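Local atomic coordinates of cellulase (Bacteroides salanitronis, PDB entry 6WQY), a protein that probably hydrolyses internal beta-1,4-glucosidic bonds of cellulose and related polysaccharides as a broad-specificity endoglucanase, of which this chain carries the family 5 catalytic domain. Residues W35-Q40 with L359-A363; Q192-L196 with V221-V225; N197-Q201 with N234-Q239; I228-V232 with Q290-M294; Y253-T259 with F323-Y327. All blocks are in the same frame, centred on the assembly; numbering follows the deposited sequence. Where two conformers were deposited one is given.

Contact 1. Residues W35-Q40 with L359-A363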
# COMPACT_ATOMS: atom_id res chain seq x y z
N TRP A 35 -8.59 -1.45 0.65
CA TRP A 35 -8.85 -0.10 1.13
C TRP A 35 -7.75 0.27 2.11
O TRP A 35 -7.37 -0.55 2.94
CB TRP A 35 -10.22 -0.07 1.80
CG TRP A 35 -10.73 1.24 2.30
CD1 TRP A 35 -11.53 2.12 1.61
CD2 TRP A 35 -10.59 1.79 3.61
NE1 TRP A 35 -11.89 3.18 2.42
CE2 TRP A 35 -11.32 3.00 3.65
CE3 TRP A 35 -9.94 1.36 4.77
CZ2 TRP A 35 -11.40 3.79 4.81
CZ3 TRP A 35 -10.00 2.14 5.90
CH2 TRP A 35 -10.74 3.34 5.92
N ASN A 36 -7.26 1.51 2.01
CA ASN A 36 -6.25 2.02 2.93
C ASN A 36 -6.86 2.87 4.03
O ASN A 36 -7.63 3.80 3.76
CB ASN A 36 -5.27 2.97 2.21
CG ASN A 36 -4.20 2.26 1.43
OD1 ASN A 36 -3.12 1.97 1.96
ND2 ASN A 36 -4.46 2.01 0.16
N LEU A 37 -6.45 2.59 5.26
CA LEU A 37 -6.76 3.42 6.43
C LEU A 37 -5.77 4.58 6.47
O LEU A 37 -4.76 4.57 7.18
CB LEU A 37 -6.66 2.55 7.68
CG LEU A 37 -7.04 3.23 9.00
CD1 LEU A 37 -8.50 3.56 9.04
CD2 LEU A 37 -6.63 2.36 10.16
N GLY A 38 -6.03 5.59 5.63
CA GLY A 38 -5.07 6.66 5.42
C GLY A 38 -5.26 7.85 6.35
O GLY A 38 -6.32 8.08 6.92
N ASN A 39 -4.19 8.65 6.46
CA ASN A 39 -4.16 9.78 7.40
C ASN A 39 -4.60 9.35 8.79
O ASN A 39 -5.33 10.05 9.48
CB ASN A 39 -4.96 10.98 6.90
CG ASN A 39 -4.24 11.76 5.81
OD1 ASN A 39 -3.24 11.33 5.29
ND2 ASN A 39 -4.78 12.93 5.48
N GLN A 40 -4.11 8.19 9.22
CA GLN A 40 -4.53 7.53 10.45
C GLN A 40 -3.27 7.16 11.23
O GLN A 40 -2.60 8.07 11.74
CB GLN A 40 -5.47 6.37 10.11
CG GLN A 40 -6.33 5.92 11.28
CD GLN A 40 -7.52 6.83 11.52
OE1 GLN A 40 -8.17 7.28 10.59
NE2 GLN A 40 -7.82 7.06 12.78
N LEU A 359 -14.27 7.81 1.63
CA LEU A 359 -15.49 7.04 1.41
C LEU A 359 -16.23 6.75 2.70
O LEU A 359 -17.46 6.65 2.68
CB LEU A 359 -15.16 5.71 0.72
CG LEU A 359 -14.41 5.82 -0.61
CD1 LEU A 359 -14.11 4.42 -1.16
CD2 LEU A 359 -15.17 6.64 -1.64
N PHE A 360 -15.50 6.62 3.82
CA PHE A 360 -16.09 6.36 5.12
C PHE A 360 -15.54 7.34 6.14
O PHE A 360 -14.36 7.74 6.07
CB PHE A 360 -15.70 4.96 5.65
CG PHE A 360 -16.13 3.82 4.77
CD1 PHE A 360 -15.32 3.41 3.73
CD2 PHE A 360 -17.32 3.17 5.00
CE1 PHE A 360 -15.71 2.36 2.92
CE2 PHE A 360 -17.71 2.12 4.19
CZ PHE A 360 -16.89 1.71 3.15
N ASN A 361 -16.36 7.69 7.12
CA ASN A 361 -15.83 8.27 8.35
C ASN A 361 -15.03 7.19 9.07
O ASN A 361 -15.54 6.09 9.31
CB ASN A 361 -16.98 8.79 9.22
CG ASN A 361 -16.49 9.49 10.47
OD1 ASN A 361 -15.92 8.85 11.35
ND2 ASN A 361 -16.70 10.79 10.55
N HIS A 362 -13.75 7.47 9.38
CA HIS A 362 -12.86 6.45 9.89
C HIS A 362 -13.18 6.03 11.32
O HIS A 362 -12.64 5.02 11.78
CB HIS A 362 -11.40 6.92 9.82
CG HIS A 362 -10.84 7.00 8.43
ND1 HIS A 362 -9.49 7.11 8.22
CD2 HIS A 362 -11.42 6.98 7.20
CE1 HIS A 362 -9.24 7.16 6.92
NE2 HIS A 362 -10.40 7.09 6.28
N ALA A 363 -14.03 6.77 12.02
CA ALA A 363 -14.41 6.42 13.38
C ALA A 363 -15.81 5.83 13.48
O ALA A 363 -16.03 4.89 14.25
CB ALA A 363 -14.32 7.65 14.29
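Hydrogen bonding across this contact centres on His362 and Gln40. The imidazole ND1 donates to the side-chain oxygen OE1 of Gln40 over 2.7 Å, with an N-H...O angle of 156°, and the acceptor lies almost exactly in the ring plane. At the same edge, CE1 of His362 comes within 3.1 Å of the carbonyl O of Gly38, a polar CH approach beside the true bond. The other ring nitrogen, NE2, is bonded to Asp346, whose second carboxylate oxygen is met by Trp35 NE1. With an acceptor at ND1 and a carboxylate at NE2, the imidazole is fixed in rotation, and a positive charge on it would probably be favoured.

These residues illustrate how a TIM barrel is closed: segment 35-40 carries the first strand of the eight and the turn leaving it, while 359-363 belongs to the long loop between the last strand, 342-346, and the final helix.

Trp35, Phe360 and His362 also form an aromatic cluster. Trp35 has its CG anti to the backbone N (chi1 -176°), which swings the indole toward the loop, where it is used twice. Its six-membered ring presents an edge to the face of His362 in an offset edge-to-face pair, CH2 standing 3.7 Å above the imidazole plane. Its five-membered ring in turn receives the edge of Phe360, centroids 5.5 Å apart and planes at 83°. Leu359 CD1 makes an apolar contact at the indole edge, 4.4 Å from CD1 of Trp35. Separately, a methyl of Leu37, CD1, lies in van der Waals contact 3.8 Å from ND1 of His362.

Contact 2. Residues Q192-L196 with V221-V225; sequences QYAVL and VPGYV
Tyr224 is the residue most deeply engaged here, its ring held at both ends by one turn of helix 191-209. At the far end, the phenol OH donates to OE1 of Gln192 over 2.6 Å, arriving nearly along the C=O axis, with amide and ring planes only 23° apart. The glutamine chain, extended beyond CG, brings OE1 to the edge of the ring. The same phenol oxygen is also bonded to the backbone N of Asp177, and Gln192 NE2 is bonded to the carboxylate of that residue, so both polar ends are fixed.

Tyr193 supplies the second grip. It comes in edge first over one face of Tyr224, with CE1 3.7 Å from CG of Tyr224 and CD1 of Tyr193 3.8 Å from CD2. The planes stand at 88°, a textbook T-shaped pair with centroids 5.3 Å apart. Its own hydroxyl is bonded to Asn185.

Leu196, one turn further on, uses a single branch. With CG anti to the backbone N (chi1 178°), CD2 is pushed against the main chain, 3.5 Å from the backbone N of Tyr224 and 3.6 Å from the carbonyl C of Gly223, and it also comes within 4.3 Å of Tyr224 CB.

Helix 191-209 thus packs against the end of the very strand it leads into, 219-222, the fifth of the barrel, as in the repeated beta-alpha-beta crossovers of a TIM barrel.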
# COMPACT_ATOMS: atom_id res chain seq x y z
N GLN A 192 21.49 3.50 -5.36
CA GLN A 192 20.28 3.61 -4.57
C GLN A 192 19.34 2.44 -4.84
O GLN A 192 18.73 1.90 -3.90
CB GLN A 192 19.56 4.93 -4.83
CG GLN A 192 20.23 6.13 -4.20
CD GLN A 192 19.43 7.39 -4.43
OE1 GLN A 192 18.22 7.31 -4.72
NE2 GLN A 192 20.03 8.54 -4.31
N TYR A 193 19.17 2.02 -6.11
CA TYR A 193 18.30 0.88 -6.36
C TYR A 193 18.81 -0.37 -5.65
O TYR A 193 18.02 -1.16 -5.11
CB TYR A 193 18.18 0.59 -7.86
CG TYR A 193 17.62 1.73 -8.68
CD1 TYR A 193 16.55 2.47 -8.25
CD2 TYR A 193 18.20 2.07 -9.90
CE1 TYR A 193 16.06 3.52 -9.00
CE2 TYR A 193 17.72 3.11 -10.66
CZ TYR A 193 16.64 3.84 -10.21
OH TYR A 193 16.13 4.91 -10.91
N ALA A 194 20.13 -0.56 -5.65
CA ALA A 194 20.72 -1.72 -5.01
C ALA A 194 20.51 -1.67 -3.50
O ALA A 194 20.22 -2.69 -2.87
CB ALA A 194 22.21 -1.81 -5.33
N VAL A 195 20.66 -0.49 -2.90
CA VAL A 195 20.45 -0.35 -1.46
C VAL A 195 19.02 -0.71 -1.08
O VAL A 195 18.80 -1.43 -0.10
CB VAL A 195 20.85 1.05 -0.99
CG1 VAL A 195 20.40 1.28 0.44
CG2 VAL A 195 22.35 1.25 -1.12
N LEU A 196 18.03 -0.22 -1.84
CA LEU A 196 16.65 -0.57 -1.52
C LEU A 196 16.45 -2.08 -1.62
O LEU A 196 15.78 -2.70 -0.77
CB LEU A 196 15.69 0.18 -2.44
CG LEU A 196 14.22 -0.14 -2.23
CD1 LEU A 196 13.75 0.06 -0.80
CD2 LEU A 196 13.36 0.70 -3.17
N VAL A 221 7.06 -6.18 -0.67
CA VAL A 221 8.35 -5.51 -0.84
C VAL A 221 8.25 -4.54 -2.01
O VAL A 221 7.82 -4.94 -3.10
CB VAL A 221 9.50 -6.52 -1.02
CG1 VAL A 221 9.87 -7.13 0.33
CG2 VAL A 221 9.13 -7.62 -2.02
N PRO A 222 8.63 -3.26 -1.82
CA PRO A 222 8.45 -2.29 -2.89
C PRO A 222 9.69 -2.06 -3.75
O PRO A 222 10.83 -2.33 -3.35
CB PRO A 222 8.11 -1.00 -2.12
CG PRO A 222 8.97 -1.12 -0.88
CD PRO A 222 8.90 -2.61 -0.52
N GLY A 223 9.45 -1.49 -4.93
CA GLY A 223 10.48 -0.88 -5.72
C GLY A 223 10.59 0.61 -5.43
O GLY A 223 9.87 1.18 -4.61
N TYR A 224 11.52 1.25 -6.14
CA TYR A 224 11.86 2.64 -5.86
C TYR A 224 10.66 3.54 -6.08
O TYR A 224 10.01 3.49 -7.13
CB TYR A 224 13.05 3.06 -6.72
CG TYR A 224 13.74 4.31 -6.23
CD1 TYR A 224 13.31 5.57 -6.61
CD2 TYR A 224 14.86 4.24 -5.40
CE1 TYR A 224 13.94 6.71 -6.17
CE2 TYR A 224 15.51 5.38 -4.97
CZ TYR A 224 15.07 6.61 -5.38
OH TYR A 224 15.69 7.78 -4.97
N VAL A 225 10.36 4.35 -5.05
CA VAL A 225 9.24 5.29 -4.97
C VAL A 225 7.92 4.66 -5.41
O VAL A 225 6.99 5.37 -5.80
CB VAL A 225 9.58 6.66 -5.60
CG1 VAL A 225 9.50 6.66 -7.13
CG2 VAL A 225 8.73 7.78 -5.00

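Contact 3. Residues N197-Q201 with N234-Q239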
# COMPACT_ATOMS: atom_id res chain seq x y z
N ASN A 197 17.03 -2.71 -2.64
CA ASN A 197 16.93 -4.16 -2.73
C ASN A 197 17.57 -4.85 -1.53
O ASN A 197 17.05 -5.86 -1.03
CB ASN A 197 17.52 -4.66 -4.05
CG ASN A 197 16.63 -4.35 -5.25
OD1 ASN A 197 15.41 -4.48 -5.17
ND2 ASN A 197 17.23 -3.96 -6.36
N GLU A 198 18.70 -4.31 -1.04
CA GLU A 198 19.33 -4.85 0.16
C GLU A 198 18.42 -4.70 1.37
O GLU A 198 18.33 -5.61 2.21
CB GLU A 198 20.66 -4.12 0.44
CG GLU A 198 21.76 -4.36 -0.57
CD GLU A 198 23.00 -3.48 -0.38
OE1 GLU A 198 23.15 -2.79 0.66
OE2 GLU A 198 23.85 -3.48 -1.31
N TRP A 199 17.77 -3.54 1.51
CA TRP A 199 16.88 -3.32 2.64
C TRP A 199 15.72 -4.30 2.64
O TRP A 199 15.33 -4.83 3.69
CB TRP A 199 16.33 -1.90 2.59
CG TRP A 199 17.31 -0.81 2.90
CD1 TRP A 199 18.61 -0.93 3.26
CD2 TRP A 199 17.04 0.59 2.85
NE1 TRP A 199 19.16 0.32 3.46
CE2 TRP A 199 18.21 1.27 3.21
CE3 TRP A 199 15.89 1.33 2.55
CZ2 TRP A 199 18.27 2.67 3.26
CZ3 TRP A 199 15.95 2.70 2.60
CH2 TRP A 199 17.13 3.35 2.96
N ASN A 200 15.14 -4.56 1.46
CA ASN A 200 14.06 -5.53 1.40
C ASN A 200 14.54 -6.91 1.84
O ASN A 200 13.80 -7.65 2.51
CB ASN A 200 13.45 -5.58 0.00
CG ASN A 200 12.52 -4.41 -0.28
OD1 ASN A 200 11.94 -3.83 0.65
ND2 ASN A 200 12.34 -4.10 -1.55
N GLN A 201 15.77 -7.27 1.47
CA GLN A 201 16.32 -8.55 1.91
C GLN A 201 16.49 -8.60 3.42
O GLN A 201 16.22 -9.62 4.06
CB GLN A 201 17.66 -8.82 1.22
CG GLN A 201 18.22 -10.21 1.50
CD GLN A 201 17.40 -11.28 0.82
OE1 GLN A 201 17.44 -11.40 -0.41
NE2 GLN A 201 16.64 -12.04 1.59
N ASN A 234 14.38 -2.15 -12.02
CA ASN A 234 15.45 -2.23 -11.03
C ASN A 234 15.16 -3.10 -9.82
O ASN A 234 16.11 -3.42 -9.09
CB ASN A 234 15.84 -0.82 -10.54
CG ASN A 234 16.14 0.11 -11.69
OD1 ASN A 234 15.35 1.02 -12.00
ND2 ASN A 234 17.25 -0.10 -12.32
N PHE A 235 13.92 -3.47 -9.55
CA PHE A 235 13.61 -4.31 -8.40
C PHE A 235 14.21 -5.70 -8.59
O PHE A 235 14.18 -6.26 -9.68
CB PHE A 235 12.08 -4.41 -8.26
CG PHE A 235 11.60 -5.38 -7.22
CD1 PHE A 235 11.41 -6.70 -7.56
CD2 PHE A 235 11.28 -4.97 -5.94
CE1 PHE A 235 10.95 -7.61 -6.63
CE2 PHE A 235 10.82 -5.87 -5.00
CZ PHE A 235 10.66 -7.20 -5.35
N VAL A 236 14.73 -6.25 -7.49
CA VAL A 236 15.22 -7.63 -7.45
C VAL A 236 14.47 -8.35 -6.34
O VAL A 236 14.46 -7.90 -5.19
CB VAL A 236 16.74 -7.68 -7.20
CG1 VAL A 236 17.19 -9.14 -7.03
CG2 VAL A 236 17.50 -7.00 -8.32
N LEU A 237 13.84 -9.46 -6.67
CA LEU A 237 13.09 -10.21 -5.67
C LEU A 237 14.05 -10.76 -4.63
O LEU A 237 15.03 -11.41 -4.99
CB LEU A 237 12.36 -11.36 -6.35
CG LEU A 237 11.29 -12.05 -5.51
CD1 LEU A 237 10.11 -11.14 -5.23
CD2 LEU A 237 10.82 -13.33 -6.21
N PRO A 238 13.80 -10.54 -3.33
CA PRO A 238 14.69 -11.10 -2.31
C PRO A 238 14.69 -12.62 -2.36
O PRO A 238 13.70 -13.25 -2.78
CB PRO A 238 14.08 -10.61 -1.00
CG PRO A 238 13.37 -9.35 -1.37
CD PRO A 238 12.81 -9.61 -2.75
N GLN A 239 15.79 -13.20 -1.88
CA GLN A 239 15.82 -14.62 -1.57
C GLN A 239 14.95 -14.91 -0.36
O GLN A 239 14.80 -14.08 0.54
CB GLN A 239 17.25 -15.04 -1.26
CG GLN A 239 18.23 -14.78 -2.38
CD GLN A 239 17.86 -15.51 -3.65
OE1 GLN A 239 17.81 -16.74 -3.69
NE2 GLN A 239 17.59 -14.76 -4.71
O HOH W 1 13.81 -5.81 -3.39
O HOH W 2 16.27 -7.92 -2.91
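Asn197 and Gln201 reach the same loop by different torsions: the first has CG beside its own backbone N (chi1 -74°), whereas the second has CG swung to the far side of N (chi1 -173°) and a chain bent at chi2 (70°). One helical turn apart, their amides are thereby set against successive parts of 234-239. The amide of Asn197 both donates to and accepts from the backbone of this segment. Its ND2 donates to the backbone O of Asn234 at 3.0 Å, with the acceptor in the amide plane, and its OD1 accepts from the backbone N of Val236 at 3.0 Å, although that donor stands well above the carbonyl plane. CG2 of Val236 lies 3.6 Å from ND2 of Asn197, closing over the amide. Gln201 spans the two backbone groups of one residue: OE1 takes N-H of Gln239 on a lone pair in the carbonyl plane at 2.9 Å, while NE2 gives to the O of Gln239 at 2.9 Å. NE2 also bonds Asp205 on the next turn.

In barrel terms, side-chain amides of helix 191-209 here bond the backbone of the irregular chain that leads from helix 228-234 into the sixth strand, 246-251.

Two waters lie between the helix and the loop. One is within hydrogen-bonding distance of Asn197 OD1, Asn200 ND2 and Val236 O, the other of the backbone O atoms of Asn197 and Val236, though not every acceptor can be served at one time. Asn200, whose ND2 is also bonded to Pro222 O, lays its CB 4.0 Å from CG of Pro238. The proline ring's CB is in turn 3.5 Å from OE1 of Gln201.

Contact 4. Residues I228-V232 with Q290-M294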
# COMPACT_ATOMS: atom_id res chain seq x y z
N ILE A 228 5.98 2.09 -11.06
CA ILE A 228 5.97 0.87 -11.87
C ILE A 228 7.23 0.75 -12.74
O ILE A 228 7.86 -0.31 -12.79
CB ILE A 228 4.68 0.75 -12.69
CG1 ILE A 228 3.53 0.33 -11.76
CG2 ILE A 228 4.85 -0.24 -13.84
CD1 ILE A 228 2.16 0.33 -12.40
N ASP A 229 7.61 1.82 -13.44
CA ASP A 229 8.75 1.70 -14.34
C ASP A 229 10.04 1.43 -13.58
O ASP A 229 10.84 0.57 -13.97
CB ASP A 229 8.88 2.95 -15.21
CG ASP A 229 7.85 2.97 -16.31
OD1 ASP A 229 7.95 2.12 -17.21
OD2 ASP A 229 6.92 3.80 -16.22
N LEU A 230 10.28 2.16 -12.50
CA LEU A 230 11.52 1.93 -11.75
C LEU A 230 11.53 0.57 -11.07
O LEU A 230 12.61 0.02 -10.81
CB LEU A 230 11.77 3.05 -10.74
CG LEU A 230 11.95 4.43 -11.35
CD1 LEU A 230 12.24 5.45 -10.24
CD2 LEU A 230 13.08 4.45 -12.36
N THR A 231 10.35 0.04 -10.75
CA THR A 231 10.24 -1.29 -10.16
C THR A 231 10.55 -2.36 -11.20
O THR A 231 11.43 -3.22 -11.00
CB THR A 231 8.84 -1.47 -9.56
OG1 THR A 231 8.64 -0.49 -8.54
CG2 THR A 231 8.66 -2.85 -8.93
N VAL A 232 9.87 -2.34 -12.35
CA VAL A 232 10.16 -3.39 -13.33
C VAL A 232 11.61 -3.33 -13.79
O VAL A 232 12.21 -4.36 -14.11
CB VAL A 232 9.17 -3.39 -14.52
CG1 VAL A 232 7.73 -3.51 -14.02
CG2 VAL A 232 9.35 -2.17 -15.39
N GLN A 290 0.90 0.44 -18.42
CA GLN A 290 1.67 0.30 -17.19
C GLN A 290 1.40 -1.04 -16.53
O GLN A 290 2.33 -1.70 -16.04
CB GLN A 290 1.36 1.45 -16.24
CG GLN A 290 1.83 2.80 -16.75
CD GLN A 290 3.32 2.80 -17.01
OE1 GLN A 290 3.76 2.58 -18.13
NE2 GLN A 290 4.10 3.05 -15.96
N PHE A 291 0.14 -1.46 -16.47
CA PHE A 291 -0.15 -2.74 -15.84
C PHE A 291 0.41 -3.90 -16.66
O PHE A 291 0.79 -4.93 -16.09
CB PHE A 291 -1.65 -2.91 -15.57
CG PHE A 291 -2.22 -1.98 -14.53
CD1 PHE A 291 -1.46 -1.02 -13.89
CD2 PHE A 291 -3.55 -2.09 -14.18
CE1 PHE A 291 -2.03 -0.17 -12.94
CE2 PHE A 291 -4.13 -1.25 -13.24
CZ PHE A 291 -3.37 -0.29 -12.63
N ALA A 292 0.50 -3.73 -18.00
CA ALA A 292 1.12 -4.75 -18.84
C ALA A 292 2.58 -4.96 -18.48
O ALA A 292 3.09 -6.08 -18.58
CB ALA A 292 0.97 -4.38 -20.31
N LYS A 293 3.28 -3.90 -18.07
CA LYS A 293 4.67 -4.06 -17.65
C LYS A 293 4.76 -4.93 -16.41
O LYS A 293 5.62 -5.81 -16.31
CB LYS A 293 5.31 -2.69 -17.40
CG LYS A 293 5.41 -1.81 -18.62
CD LYS A 293 5.91 -0.41 -18.30
CE LYS A 293 5.97 0.45 -19.54
NZ LYS A 293 6.26 1.89 -19.23
N MET A 294 3.86 -4.69 -15.45
CA MET A 294 3.84 -5.51 -14.25
C MET A 294 3.49 -6.96 -14.57
O MET A 294 4.07 -7.89 -13.98
CB MET A 294 2.81 -4.95 -13.26
CG MET A 294 3.20 -3.61 -12.65
SD MET A 294 4.73 -3.65 -11.66
CE MET A 294 4.19 -4.65 -10.28
O HOH W 3 5.93 5.02 -18.52
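The axes of segments 228-232 and 290-294 run almost parallel, 20° apart in direction and 9.8 Å apart at closest approach, which brings Ile228 opposite Gln290 and Val232 opposite Met294. Ile228 is the knob of the interface, seated in a hole formed by Gln290, Phe291, Lys293 and Met294. Its CG2 lies 3.6 Å from the backbone O of Gln290 and 3.9 Å from Met294 CG, while CD1 reaches the edge of the Phe291 ring. A turn later, in the conformer given, Val232 CG1 rests 3.8 Å from SD of Met294.

These are neighbouring outer helices of a TIM barrel, following the fifth and sixth strands, and Val250 of the sixth strand lies beneath both Ile228 and Met294.

A polar group of three side chains overlies the apolar knob, the bonds of Asp229 holding in one of its two conformers and uncertain in the other. In that conformer, OD1 receives Lys293 NZ on its syn lone pair at 2.6 Å, a salt bridge. OD2 accepts NE2 of Gln290 at 2.9 Å, from above the carboxylate plane. Gln290, bent at chi2, turns its OE1 back to NZ of Lys293 (2.8 Å). For this conformer, a leucine in place of Gln290 would probably leave OD2 of Asp229 without its amide donor and the lysine tip freer to turn. A water donates to Asp229 OD2 and, over a longer bond, to Gln290 OE1.

Contact 5. Residues Y253-T259 with F323-Y327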
# COMPACT_ATOMS: atom_id res chain seq x y z
N TYR A 253 -1.30 6.17 -9.29
CA TYR A 253 -2.20 7.31 -9.27
C TYR A 253 -2.26 8.01 -10.62
O TYR A 253 -2.83 9.11 -10.73
CB TYR A 253 -1.78 8.31 -8.21
CG TYR A 253 -1.93 7.87 -6.77
CD1 TYR A 253 -3.18 7.88 -6.17
CD2 TYR A 253 -0.83 7.50 -6.00
CE1 TYR A 253 -3.34 7.56 -4.84
CE2 TYR A 253 -0.98 7.15 -4.67
CZ TYR A 253 -2.24 7.19 -4.09
OH TYR A 253 -2.45 6.94 -2.76
N ASP A 254 -1.70 7.42 -11.67
CA ASP A 254 -1.56 8.15 -12.92
C ASP A 254 -2.92 8.51 -13.50
O ASP A 254 -3.79 7.64 -13.58
CB ASP A 254 -0.84 7.31 -13.98
CG ASP A 254 0.61 7.00 -13.65
OD1 ASP A 254 1.16 7.53 -12.65
OD2 ASP A 254 1.21 6.22 -14.45
N PRO A 255 -3.13 9.75 -13.97
CA PRO A 255 -2.25 10.92 -13.86
C PRO A 255 -2.58 11.67 -12.57
O PRO A 255 -3.75 12.04 -12.37
CB PRO A 255 -2.62 11.74 -15.10
CG PRO A 255 -4.06 11.40 -15.37
CD PRO A 255 -4.36 10.06 -14.73
N ILE A 256 -1.58 11.89 -11.71
CA ILE A 256 -1.85 12.46 -10.39
C ILE A 256 -2.50 13.83 -10.48
O ILE A 256 -3.29 14.20 -9.60
CB ILE A 256 -0.56 12.47 -9.54
CG1 ILE A 256 -0.85 12.89 -8.10
CG2 ILE A 256 0.50 13.36 -10.16
CD1 ILE A 256 -1.68 11.92 -7.31
N ASP A 257 -2.21 14.62 -11.52
CA ASP A 257 -2.87 15.91 -11.62
C ASP A 257 -4.38 15.76 -11.66
O ASP A 257 -5.11 16.62 -11.14
CB ASP A 257 -2.39 16.67 -12.86
CG ASP A 257 -0.99 17.25 -12.68
OD1 ASP A 257 -0.42 17.15 -11.57
OD2 ASP A 257 -0.46 17.82 -13.66
N TYR A 258 -4.88 14.68 -12.27
CA TYR A 258 -6.31 14.40 -12.30
C TYR A 258 -6.77 13.72 -11.00
O TYR A 258 -7.76 14.14 -10.38
CB TYR A 258 -6.67 13.53 -13.52
CG TYR A 258 -8.11 13.05 -13.44
CD1 TYR A 258 -9.16 13.94 -13.54
CD2 TYR A 258 -8.41 11.71 -13.22
CE1 TYR A 258 -10.46 13.53 -13.42
CE2 TYR A 258 -9.73 11.28 -13.11
CZ TYR A 258 -10.75 12.20 -13.20
OH TYR A 258 -12.05 11.78 -13.07
N THR A 259 -6.07 12.68 -10.57
CA THR A 259 -6.60 11.87 -9.47
C THR A 259 -6.58 12.61 -8.14
O THR A 259 -7.46 12.36 -7.31
CB THR A 259 -5.88 10.53 -9.38
OG1 THR A 259 -4.48 10.77 -9.21
CG2 THR A 259 -6.12 9.68 -10.62
N PHE A 323 -16.90 10.99 -14.52
CA PHE A 323 -15.56 10.63 -14.98
C PHE A 323 -14.74 9.97 -13.89
O PHE A 323 -13.94 9.08 -14.18
CB PHE A 323 -14.85 11.88 -15.51
CG PHE A 323 -15.38 12.36 -16.83
CD1 PHE A 323 -14.90 11.83 -18.02
CD2 PHE A 323 -16.37 13.32 -16.88
CE1 PHE A 323 -15.37 12.26 -19.23
CE2 PHE A 323 -16.86 13.75 -18.10
CZ PHE A 323 -16.35 13.22 -19.27
N ARG A 324 -14.90 10.42 -12.64
CA ARG A 324 -14.19 9.80 -11.53
C ARG A 324 -14.60 8.34 -11.36
O ARG A 324 -13.76 7.45 -11.16
CB ARG A 324 -14.47 10.55 -10.23
CG ARG A 324 -13.83 9.91 -9.02
CD ARG A 324 -14.64 10.07 -7.77
NE ARG A 324 -13.93 9.60 -6.59
CZ ARG A 324 -14.47 9.59 -5.37
NH1 ARG A 324 -15.71 9.98 -5.17
NH2 ARG A 324 -13.74 9.16 -4.35
N LEU A 325 -15.91 8.06 -11.42
CA LEU A 325 -16.37 6.69 -11.28
C LEU A 325 -15.89 5.84 -12.45
O LEU A 325 -15.50 4.68 -12.27
CB LEU A 325 -17.88 6.62 -11.13
CG LEU A 325 -18.36 6.90 -9.71
CD1 LEU A 325 -18.14 8.34 -9.28
CD2 LEU A 325 -19.83 6.52 -9.55
N TYR A 326 -15.91 6.40 -13.66
CA TYR A 326 -15.36 5.69 -14.82
C TYR A 326 -13.88 5.37 -14.62
O TYR A 326 -13.46 4.23 -14.84
CB TYR A 326 -15.60 6.50 -16.10
CG TYR A 326 -14.85 5.95 -17.29
CD1 TYR A 326 -15.01 4.64 -17.70
CD2 TYR A 326 -13.95 6.74 -17.98
CE1 TYR A 326 -14.30 4.13 -18.77
CE2 TYR A 326 -13.23 6.25 -19.05
CZ TYR A 326 -13.41 4.93 -19.44
OH TYR A 326 -12.70 4.41 -20.50
N TYR A 327 -13.09 6.35 -14.20
CA TYR A 327 -11.68 6.12 -13.93
C TYR A 327 -11.49 4.98 -12.94
O TYR A 327 -10.70 4.05 -13.17
CB TYR A 327 -11.03 7.41 -13.39
CG TYR A 327 -9.59 7.22 -12.97
CD1 TYR A 327 -8.56 7.35 -13.89
CD2 TYR A 327 -9.27 6.87 -11.67
CE1 TYR A 327 -7.24 7.15 -13.52
CE2 TYR A 327 -7.96 6.67 -11.29
CZ TYR A 327 -6.95 6.80 -12.21
OH TYR A 327 -5.65 6.57 -11.80
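Tyr327 reaches from helix 318-337 across to the loop around Asp254, joining the outer helix after the seventh strand of the TIM barrel to the chain that leaves the C-terminal end of the sixth. Its CB, with CG beyond it anti to the backbone N (chi1 175°), begins the contact against CE2 of Tyr258, 4.1 Å away. CG lies at the same distance from that atom, because Tyr258 turns its edge to the Tyr327 face, with planes at 67° and centroids 5.8 Å apart. Trp269 meets both tyrosine rings, adding to the cluster.

Further out, CE1 passes Pro255 CD at 4.3 Å, while CE2 and CZ are met by the methyl CG2 of Thr259, which lies 3.4 Å from CZ. At the tip, OH donates to the backbone O of Asp254 at 2.8 Å, approaching from above the carbonyl plane. That carbonyl belongs to the cis peptide bond before Pro255, so the phenol bonds the loop at its cis peptide, just before the short helix 256-259. A phenylalanine in place of Tyr327 would probably leave the Asp254 carbonyl without its phenol donor.

Thr259 is itself fixed in rotation: its OG1, between backbone N and carbonyl carbon (chi1 57°), donates to the O of Tyr253 at 2.8 Å, in the carbonyl plane and on a lone pair of that oxygen, which leaves CG2 facing the phenol.

From the N terminus, contact 1 opens at the first strand and closes only in the loop after the eighth, so the other four loops lie within its span. Contacts 2 and 3 both start on helix 191-209 and cross: contact 2 closes at the end of the fifth strand, contact 3 at the end of helix 228-234 and the loop after it. That helix opens contact 4, which therefore crosses contact 3 but follows contact 2 in series. Contact 4 closes on helix 284-299 after contact 5 has opened at 253-259, and these two cross in turn before contact 5 ends on helix 318-337. Overlapping closures thus tie successive helices and loops round the barrel's second half.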